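Local coordinates for putative short-chain dehydrogenase/reductase (Burkholderia xenovorans, PDB 5IZ4), which probably works as an NAD(P)-dependent short-chain dehydrogenase/reductase, possibly a 3-oxoacyl-[acyl-carrier-protein] reductase, and binds ADP, at residues A[155-160]-A[182-187]. Sequence-based numbering, arbitrary orientation.
Sequences VVNVSS and TLTLSL
N157 and T184 reach for each other from opposite directions across the buried interface between strand 153-158 and helix 171-191, and one hydrogen bond joins them. The amide nitrogen ND2 of N157 donates to OG1 of T184 over 2.9 Å. OG1 lies 6° out of the amide plane, and the N-H...O angle of 162° keeps the bond nearly straight. Both side chains point at the opposite segment, and N157 CA and T184 CA are 7.4 Å apart. In N157, CG stands anti to the carbonyl carbon and beside the backbone N (chi1 -62°), which carries the amide off the strand toward the helix. T184 turns OG1 rather than its methyl to the asparagine: the hydroxyl is anti to the carbonyl carbon, while CG2 is anti to the backbone N. From this position OG1 also makes a hydrogen bond to the carbonyl oxygen of V180, one turn back, and thus links the asparagine to the helix backbone.

The pair sits in the Rossmann-type fold of the short-chain dehydrogenases, where the strand lies inside a parallel sheet between strands 97-100 and 195-202 and the helix leads on to the latter in a right-handed crossover. The other amide atom of N157, OD1, is hydrogen-bonded to N100 ND2 on the adjacent strand. With OD1 and ND2 both engaged in this buried setting, the amide is held against rotation.

Nonpolar side chains pack beside the polar link: L132 of helix 118-146 touches both N157 and L183, while A199 touches T184. S186 OG on the same helix as T184 is hydrogen-bonded to H110 ND1 of a second subunit.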
loop_
_atom_site.group_PDB
_atom_site.type_symbol
_atom_site.label_atom_id
_atom_site.label_comp_id
_atom_site.label_asym_id
_atom_site.label_seq_id
_atom_site.Cartn_x
_atom_site.Cartn_y
_atom_site.Cartn_z
ATOM N N VAL A 155 10.137 -12.119 15.637
ATOM C CA VAL A 155 9.267 -11.246 16.427
ATOM C C VAL A 155 7.960 -11.073 15.659
ATOM O O VAL A 155 7.973 -10.721 14.472
ATOM C CB VAL A 155 9.933 -9.883 16.701
ATOM C CG1 VAL A 155 8.986 -8.932 17.456
ATOM C CG2 VAL A 155 11.227 -10.084 17.508
ATOM N N VAL A 156 6.834 -11.309 16.327
ATOM C CA VAL A 156 5.513 -11.146 15.720
ATOM C C VAL A 156 4.736 -10.129 16.545
ATOM O O VAL A 156 4.504 -10.338 17.745
ATOM C CB VAL A 156 4.747 -12.477 15.634
ATOM C CG1 VAL A 156 3.325 -12.259 15.088
ATOM C CG2 VAL A 156 5.512 -13.496 14.783
ATOM N N ASN A 157 4.334 -9.036 15.904
ATOM C CA ASN A 157 3.588 -7.962 16.552
ATOM C C ASN A 157 2.118 -8.087 16.185
ATOM O O ASN A 157 1.780 -8.131 15.003
ATOM C CB ASN A 157 4.120 -6.595 16.107
ATOM C CG ASN A 157 5.563 -6.385 16.497
ATOM O OD1 ASN A 157 6.013 -6.885 17.529
ATOM N ND2 ASN A 157 6.303 -5.648 15.672
ATOM N N VAL A 158 1.242 -8.128 17.179
ATOM C CA VAL A 158 -0.186 -8.204 16.890
ATOM C C VAL A 158 -0.677 -6.773 16.724
ATOM O O VAL A 158 -0.867 -6.041 17.698
ATOM C CB VAL A 158 -0.967 -8.951 17.969
ATOM C CG1 VAL A 158 -2.455 -8.990 17.574
ATOM C CG2 VAL A 158 -0.423 -10.345 18.120
ATOM N N SER A 159 -0.865 -6.369 15.473
ATOM C CA SER A 159 -1.429 -5.060 15.193
ATOM C C SER A 159 -2.936 -5.223 14.994
ATOM O O SER A 159 -3.571 -6.002 15.715
ATOM C CB SER A 159 -0.728 -4.452 13.977
ATOM O OG SER A 159 -1.160 -3.132 13.733
ATOM N N SER A 160 -3.520 -4.530 14.016
ATOM C CA SER A 160 -4.965 -4.597 13.802
ATOM C C SER A 160 -5.290 -4.039 12.428
ATOM O O SER A 160 -4.600 -3.142 11.935
ATOM C CB SER A 160 -5.739 -3.798 14.871
ATOM O OG SER A 160 -7.135 -3.747 14.581
ATOM N N THR A 182 4.401 0.836 11.340
ATOM C CA THR A 182 5.644 1.493 10.941
ATOM C C THR A 182 6.817 1.026 11.790
ATOM O O THR A 182 7.929 0.835 11.277
ATOM C CB THR A 182 5.492 3.009 11.057
ATOM O OG1 THR A 182 4.414 3.439 10.218
ATOM C CG2 THR A 182 6.774 3.713 10.642
ATOM N N LEU A 183 6.600 0.885 13.100
ATOM C CA LEU A 183 7.660 0.413 13.984
ATOM C C LEU A 183 8.163 -0.954 13.538
ATOM O O LEU A 183 9.367 -1.232 13.586
ATOM C CB LEU A 183 7.149 0.342 15.427
ATOM C CG LEU A 183 8.205 0.078 16.500
ATOM C CD1 LEU A 183 8.577 1.386 17.209
ATOM C CD2 LEU A 183 7.673 -0.927 17.510
ATOM N N THR A 184 7.244 -1.811 13.103
ATOM C CA THR A 184 7.613 -3.118 12.577
ATOM C C THR A 184 8.609 -2.995 11.423
ATOM O O THR A 184 9.561 -3.778 11.332
ATOM C CB THR A 184 6.345 -3.852 12.153
ATOM O OG1 THR A 184 5.518 -4.064 13.314
ATOM C CG2 THR A 184 6.666 -5.186 11.500
ATOM N N LEU A 185 8.424 -1.997 10.550
ATOM C CA LEU A 185 9.349 -1.795 9.437
ATOM C C LEU A 185 10.736 -1.417 9.931
ATOM O O LEU A 185 11.744 -1.952 9.451
ATOM C CB LEU A 185 8.821 -0.716 8.496
ATOM C CG LEU A 185 7.473 -1.002 7.853
ATOM C CD1 LEU A 185 7.120 0.148 6.941
ATOM C CD2 LEU A 185 7.521 -2.299 7.091
ATOM N N SER A 186 10.818 -0.469 10.870
ATOM C CA SER A 186 12.126 -0.078 11.377
ATOM C C SER A 186 12.824 -1.259 12.035
ATOM O O SER A 186 14.014 -1.508 11.801
ATOM C CB SER A 186 11.985 1.079 12.369
ATOM O OG SER A 186 13.254 1.365 12.939
ATOM N N LEU A 187 12.094 -1.990 12.882
ATOM C CA LEU A 187 12.686 -3.121 13.588
ATOM C C LEU A 187 13.161 -4.183 12.608
ATOM O O LEU A 187 14.265 -4.723 12.750
ATOM C CB LEU A 187 11.678 -3.708 14.572
ATOM C CG LEU A 187 11.319 -2.856 15.807
ATOM C CD1 LEU A 187 10.186 -3.530 16.569
ATOM C CD2 LEU A 187 12.531 -2.636 16.705
#